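Local coordinates for protein ATP-dependent DNA helicase PIF1 (Candida albicans, PDB 7OTJ) that probably couples ATP hydrolysis to 5'-3' translocation along single-stranded DNA, unwinding duplexes and G-quadruplexes to maintain nuclear and mitochondrial genome stability, at residues A[33-36]-A[37-40]; A[64-67]-A[68-72]. All coordinates share one frame; numbering follows the deposited sequence.

Contact 1. Residues A[33-36]-A[37-40]; sequences VLLR and SIIK. With ADP (adenosine-5'-diphosphate), chain E.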
loop_
_atom_site.group_PDB
_atom_site.type_symbol
_atom_site.label_atom_id
_atom_site.label_comp_id
_atom_site.label_asym_id
_atom_site.label_seq_id
_atom_site.Cartn_x
_atom_site.Cartn_y
_atom_site.Cartn_z
ATOM N N VAL A 33 -5.425 12.048 -4.079
ATOM C CA VAL A 33 -6.278 13.084 -3.506
ATOM C C VAL A 33 -7.534 13.254 -4.347
ATOM O O VAL A 33 -8.650 13.336 -3.822
ATOM C CB VAL A 33 -5.499 14.404 -3.371
ATOM C CG1 VAL A 33 -6.423 15.543 -3.008
ATOM C CG2 VAL A 33 -4.414 14.245 -2.326
ATOM N N LEU A 34 -7.370 13.312 -5.668
ATOM C CA LEU A 34 -8.525 13.327 -6.560
ATOM C C LEU A 34 -9.352 12.055 -6.415
ATOM O O LEU A 34 -10.588 12.106 -6.365
ATOM C CB LEU A 34 -8.053 13.503 -8.002
ATOM C CG LEU A 34 -9.073 13.201 -9.099
ATOM C CD1 LEU A 34 -10.299 14.106 -8.986
ATOM C CD2 LEU A 34 -8.399 13.347 -10.448
ATOM N N LEU A 35 -8.679 10.910 -6.305
ATOM C CA LEU A 35 -9.369 9.631 -6.185
ATOM C C LEU A 35 -10.313 9.619 -4.989
ATOM O O LEU A 35 -11.437 9.112 -5.081
ATOM C CB LEU A 35 -8.343 8.505 -6.082
ATOM C CG LEU A 35 -8.827 7.128 -6.523
ATOM C CD1 LEU A 35 -9.643 7.253 -7.808
ATOM C CD2 LEU A 35 -7.635 6.194 -6.709
ATOM N N ARG A 36 -9.886 10.193 -3.860
ATOM C CA ARG A 36 -10.765 10.243 -2.697
ATOM C C ARG A 36 -11.994 11.098 -2.965
ATOM O O ARG A 36 -13.077 10.803 -2.447
ATOM C CB ARG A 36 -10.017 10.784 -1.481
ATOM C CG ARG A 36 -8.833 9.954 -1.045
ATOM C CD ARG A 36 -8.356 10.414 0.313
ATOM N NE ARG A 36 -7.030 9.903 0.626
ATOM C CZ ARG A 36 -5.901 10.533 0.334
ATOM N NH1 ARG A 36 -5.903 11.704 -0.283
ATOM N NH2 ARG A 36 -4.741 9.975 0.670
ATOM N N SER A 37 -11.853 12.147 -3.777
ATOM C CA SER A 37 -13.023 12.921 -4.170
ATOM C C SER A 37 -13.906 12.127 -5.122
ATOM O O SER A 37 -15.137 12.186 -5.028
ATOM C CB SER A 37 -12.596 14.236 -4.816
ATOM O OG SER A 37 -12.061 15.116 -3.847
ATOM N N ILE A 38 -13.294 11.405 -6.062
ATOM C CA ILE A 38 -14.051 10.514 -6.937
ATOM C C ILE A 38 -14.897 9.552 -6.112
ATOM O O ILE A 38 -16.080 9.335 -6.395
ATOM C CB ILE A 38 -13.100 9.760 -7.883
ATOM C CG1 ILE A 38 -12.414 10.737 -8.838
ATOM C CG2 ILE A 38 -13.869 8.702 -8.651
ATOM C CD1 ILE A 38 -11.332 10.101 -9.684
ATOM N N ILE A 39 -14.285 8.944 -5.087
ATOM C CA ILE A 39 -14.986 7.982 -4.234
ATOM C C ILE A 39 -16.194 8.631 -3.565
ATOM O O ILE A 39 -17.309 8.095 -3.598
ATOM C CB ILE A 39 -14.014 7.383 -3.201
ATOM C CG1 ILE A 39 -12.943 6.546 -3.900
ATOM C CG2 ILE A 39 -14.749 6.547 -2.168
ATOM C CD1 ILE A 39 -11.769 6.205 -3.014
ATOM N N LYS A 40 -15.986 9.787 -2.930
ATOM C CA LYS A 40 -17.071 10.469 -2.231
ATOM C C LYS A 40 -18.235 10.772 -3.170
ATOM O O LYS A 40 -19.400 10.514 -2.840
ATOM C CB LYS A 40 -16.543 11.751 -1.592
ATOM C CG LYS A 40 -17.436 12.339 -0.528
ATOM C CD LYS A 40 -16.825 13.603 0.037
ATOM C CE LYS A 40 -17.618 14.096 1.228
ATOM N NZ LYS A 40 -17.524 13.136 2.361
HETATM P PB ADP E . -0.153 10.996 -6.253
HETATM O O1B ADP E . -0.269 11.362 -7.720
HETATM O O2B ADP E . -1.173 9.995 -5.756
HETATM O O3B ADP E . 1.258 10.728 -5.796
HETATM P PA ADP E . -1.078 12.402 -3.950
HETATM O O1A ADP E . -2.582 12.350 -4.039
HETATM O O2A ADP E . -0.341 11.450 -3.045
HETATM O O3A ADP E . -0.507 12.355 -5.461
HETATM O "O5'" ADP E . -0.628 13.888 -3.544
HETATM C "C5'" ADP E . 0.644 14.110 -2.946
HETATM C "C4'" ADP E . 0.582 15.397 -2.149
HETATM O "O4'" ADP E . 0.074 16.446 -2.973
HETATM C "C3'" ADP E . -0.367 15.245 -0.974
HETATM O "O3'" ADP E . 0.334 15.572 0.226
HETATM C "C2'" ADP E . -1.475 16.251 -1.202
HETATM O "O2'" ADP E . -1.786 16.946 0.009
HETATM C "C1'" ADP E . -0.912 17.189 -2.256
HETATM N N9 ADP E . -1.970 17.612 -3.196
HETATM C C8 ADP E . -2.638 16.802 -4.036
HETATM N N7 ADP E . -3.540 17.503 -4.767
HETATM C C5 ADP E . -3.457 18.789 -4.389
HETATM C C6 ADP E . -4.123 20.060 -4.760
HETATM N N6 ADP E . -5.095 20.090 -5.705
HETATM N N1 ADP E . -3.734 21.186 -4.118
HETATM C C2 ADP E . -2.771 21.166 -3.177
HETATM N N3 ADP E . -2.124 20.053 -2.795
HETATM C C4 ADP E . -2.418 18.856 -3.351
#

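Contact 2. Residues A[64-67]-A[68-72]; sequences GGIT and LHSFA. With nucleotides of chain C.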
loop_
_atom_site.group_PDB
_atom_site.type_symbol
_atom_site.label_atom_id
_atom_site.label_comp_id
_atom_site.label_asym_id
_atom_site.label_seq_id
_atom_site.Cartn_x
_atom_site.Cartn_y
_atom_site.Cartn_z
ATOM N N GLY A 64 -8.645 4.647 1.662
ATOM C CA GLY A 64 -9.728 3.976 2.368
ATOM C C GLY A 64 -10.264 2.757 1.647
ATOM O O GLY A 64 -11.483 2.559 1.584
ATOM N N GLY A 65 -9.378 1.913 1.130
ATOM C CA GLY A 65 -9.814 0.740 0.411
ATOM C C GLY A 65 -9.138 -0.539 0.857
ATOM O O GLY A 65 -8.587 -0.624 1.960
ATOM N N ILE A 66 -9.198 -1.555 0.000
ATOM C CA ILE A 66 -8.624 -2.862 0.269
ATOM C C ILE A 66 -7.840 -3.274 -0.968
ATOM O O ILE A 66 -7.942 -2.654 -2.025
ATOM C CB ILE A 66 -9.696 -3.911 0.622
ATOM C CG1 ILE A 66 -10.623 -4.137 -0.575
ATOM C CG2 ILE A 66 -10.471 -3.482 1.864
ATOM C CD1 ILE A 66 -11.747 -5.114 -0.311
ATOM N N THR A 67 -7.027 -4.310 -0.823
ATOM C CA THR A 67 -6.231 -4.730 -1.964
ATOM C C THR A 67 -7.128 -5.249 -3.084
ATOM O O THR A 67 -8.281 -5.639 -2.873
ATOM C CB THR A 67 -5.205 -5.790 -1.563
ATOM O OG1 THR A 67 -5.868 -7.031 -1.275
ATOM C CG2 THR A 67 -4.419 -5.327 -0.344
ATOM N N LEU A 68 -6.587 -5.211 -4.302
ATOM C CA LEU A 68 -7.290 -5.800 -5.432
ATOM C C LEU A 68 -7.550 -7.283 -5.194
ATOM O O LEU A 68 -8.655 -7.775 -5.452
ATOM C CB LEU A 68 -6.489 -5.585 -6.721
ATOM C CG LEU A 68 -7.140 -6.002 -8.044
ATOM C CD1 LEU A 68 -8.513 -5.363 -8.189
ATOM C CD2 LEU A 68 -6.249 -5.628 -9.217
ATOM N N HIS A 69 -6.541 -8.012 -4.705
ATOM C CA HIS A 69 -6.718 -9.438 -4.444
ATOM C C HIS A 69 -7.807 -9.682 -3.408
ATOM O O HIS A 69 -8.644 -10.577 -3.575
ATOM C CB HIS A 69 -5.400 -10.063 -3.987
ATOM C CG HIS A 69 -4.336 -10.065 -5.040
ATOM N ND1 HIS A 69 -3.560 -8.958 -5.316
ATOM C CD2 HIS A 69 -3.918 -11.040 -5.882
ATOM C CE1 HIS A 69 -2.711 -9.251 -6.284
ATOM N NE2 HIS A 69 -2.909 -10.507 -6.647
ATOM N N SER A 70 -7.820 -8.885 -2.336
ATOM C CA SER A 70 -8.818 -9.078 -1.290
ATOM C C SER A 70 -10.225 -8.808 -1.812
ATOM O O SER A 70 -11.175 -9.510 -1.442
ATOM C CB SER A 70 -8.509 -8.170 -0.104
ATOM O OG SER A 70 -9.225 -8.569 1.047
ATOM N N PHE A 71 -10.374 -7.805 -2.685
ATOM C CA PHE A 71 -11.689 -7.499 -3.237
ATOM C C PHE A 71 -12.225 -8.657 -4.060
ATOM O O PHE A 71 -13.427 -8.947 -4.030
ATOM C CB PHE A 71 -11.631 -6.240 -4.104
ATOM C CG PHE A 71 -12.787 -6.120 -5.063
ATOM C CD1 PHE A 71 -14.017 -5.639 -4.631
ATOM C CD2 PHE A 71 -12.653 -6.498 -6.391
ATOM C CE1 PHE A 71 -15.084 -5.538 -5.504
ATOM C CE2 PHE A 71 -13.728 -6.397 -7.271
ATOM C CZ PHE A 71 -14.936 -5.914 -6.825
ATOM N N ALA A 72 -11.346 -9.336 -4.794
ATOM C CA ALA A 72 -11.788 -10.359 -5.733
ATOM C C ALA A 72 -12.309 -11.591 -5.010
ATOM O O ALA A 72 -13.295 -12.198 -5.444
ATOM C CB ALA A 72 -10.647 -10.730 -6.676
ATOM P P DT C 4 1.326 -6.396 0.021
ATOM O OP1 DT C 4 0.446 -5.291 0.473
ATOM O OP2 DT C 4 2.199 -7.108 0.979
ATOM O "O5'" DT C 4 0.381 -7.454 -0.719
ATOM C "C5'" DT C 4 -0.582 -6.987 -1.646
ATOM C "C4'" DT C 4 -1.228 -8.132 -2.403
ATOM O "O4'" DT C 4 -0.267 -8.745 -3.288
ATOM C "C3'" DT C 4 -1.733 -9.265 -1.537
ATOM O "O3'" DT C 4 -3.012 -8.943 -1.052
ATOM C "C2'" DT C 4 -1.781 -10.422 -2.534
ATOM C "C1'" DT C 4 -0.584 -10.119 -3.443
ATOM N N1 DT C 4 0.639 -10.946 -3.138
ATOM C C2 DT C 4 1.036 -11.895 -4.045
ATOM O O2 DT C 4 0.452 -12.100 -5.090
ATOM N N3 DT C 4 2.152 -12.602 -3.688
ATOM C C4 DT C 4 2.898 -12.463 -2.536
ATOM O O4 DT C 4 3.884 -13.151 -2.309
ATOM C C5 DT C 4 2.434 -11.451 -1.619
ATOM C C7 DT C 4 3.172 -11.210 -0.335
ATOM C C6 DT C 4 1.338 -10.745 -1.958
ATOM P P DT C 5 -3.495 -9.439 0.395
ATOM O OP1 DT C 5 -4.798 -8.767 0.627
ATOM O OP2 DT C 5 -2.395 -9.266 1.375
ATOM O "O5'" DT C 5 -3.816 -10.990 0.180
ATOM C "C5'" DT C 5 -4.968 -11.371 -0.569
ATOM C "C4'" DT C 5 -5.734 -12.483 0.132
ATOM O "O4'" DT C 5 -4.986 -13.720 0.030
ATOM C "C3'" DT C 5 -5.992 -12.258 1.619
ATOM O "O3'" DT C 5 -7.289 -12.739 1.975
ATOM C "C2'" DT C 5 -4.880 -13.065 2.298
ATOM C "C1'" DT C 5 -4.637 -14.201 1.312
ATOM N N1 DT C 5 -3.224 -14.647 1.256
ATOM C C2 DT C 5 -2.922 -15.973 1.474
ATOM O O2 DT C 5 -3.759 -16.818 1.725
ATOM N N3 DT C 5 -1.590 -16.279 1.388
ATOM C C4 DT C 5 -0.550 -15.409 1.108
ATOM O O4 DT C 5 0.617 -15.778 1.052
ATOM C C5 DT C 5 -0.936 -14.037 0.884
ATOM C C7 DT C 5 0.107 -13.002 0.571
ATOM C C6 DT C 5 -2.240 -13.729 0.963
ATOM P P DT C 6 -8.418 -11.728 2.518
ATOM O OP1 DT C 6 -9.313 -11.418 1.385
ATOM O OP2 DT C 6 -7.759 -10.615 3.238
ATOM O "O5'" DT C 6 -9.234 -12.600 3.586
#

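Contact 1. Residues A[33-36]-A[37-40]
Leu-34 and Ile-38, Leu-35 and Ile-39, and Arg-36 and Lys-40 are each joined i to i+4 by regular backbone hydrogen bonds in a continuous run of about two turns of helix 31-45, the shortest running from Ile-38 N to Leu-34 O (2.8 Å). On the buried flank, Ile-38 lies across two leucines: its CD1 is 3.9 Å from Leu-34 CG and 3.8 Å from Leu-35 CD1. The gamma carbon CG1 of Ile-38 stands beside the backbone N (chi1 -65°), with CD1 extended from it, and this carries the methyl back along the helix to the preceding turn. Branched aliphatic residues suit this flank because Leu-34 and Ile-38 also pack on helix 6-16, while Leu-35 and Ile-39 face Ile-105 of the central strand 103-107. The more exposed residues include Arg-36 and Lys-40. Lys-40 leads its amine away from the preceding turn, fitting an exposed place, whereas the extended chain of Arg-36 carries its guanidinium back toward the start of the helix. There the edge of the group meets Val-33 CG2 in plane, and NH2 bonds to Asn-62 O.

Val-33 connects this stretch of helix to the nucleotide. Its two methyls fill the angle between the alpha-phosphate and the C8-N7 side of the adenine, with CG2 3.6 Å from ADP C8. Its backbone N donates to ADP O1A (2.9 Å, N-H...O 151°), just after Gly-30, Lys-31 and Ser-32, whose amides and lysine amine hold ADP in the strand-loop-helix of a Walker A P-loop, as in RecA-like helicase domains.

Contact 2. Residues A[64-67]-A[68-72]
Thr-67 and Ser-70 meet where the short strand 66-67 passes into helix 68-72. Thr-67 is the N-cap: its OG1 accepts from Ser-70 N (2.9 Å, N-H...O 154°), supplying an acceptor to an amide of the first helical turn, where the i to i-4 carbonyls of a regular helix are missing. Chi1 of 71° sets the hydroxyl between the backbone N and the carbonyl carbon, turned forward over the helix start. The same oxygen donates to DT5 OP1 of chain C at 2.8 Å; threonine suits this place because its hydroxyl can both accept and give, while its CG2 rests near the same phosphate. The carbonyl of Thr-67 opens the regular pattern by accepting from Phe-71 N (3.0 Å).

Ile-66 supplies the apolar part: its long CG1-CD1 branch reaches the helix backbone at Phe-71, CD1 lying 4.0 Å from that residue's CB. Ser-70 has its OG anti to the backbone N (chi1 -165°), and this short hydroxyl donates to DT6 OP1 of chain C at 2.9 Å. Consecutive phosphates are thus held by two hydroxyls three residues apart, and the amino end of the helix dipole probably favours these anions. Between them in sequence, the flat imidazole of His-69 offers one face to the DT4 sugar of chain C, whose C2' stands 3.5 Å above the plane, offset toward the rim.

The backbones of Ile-66 and Leu-68 hydrogen-bond to strand 50-54 at the sheet's edge, Leu-68 packs on helix 114-128, and Phe-71 fits against strand 50-54 and Trp-98 of helix 92-100, leaving the N-cap side to the DNA.

Both contacts are local, between adjoining residues of the RecA-like ATPase domain, and neither closes a loop or encloses the other: one lies within a helix, the other at a strand-to-helix junction. Contact 1 comes first, on the helix that leads from the P-loop after strand 21-25 toward strand 50-54. The chain then runs through strand 50-54 and helix 57-61 before contact 2 turns it from edge strand 66-67 into helix 68-72. Their nearest atoms are about 6 Å apart; Leu-35 nevertheless packs on Ile-63, directly before 64-67. The N-terminal end of contact 1 meets the nucleotide and contact 2 the DNA, consistent with one parallel sheet linking ATP turnover to strand movement.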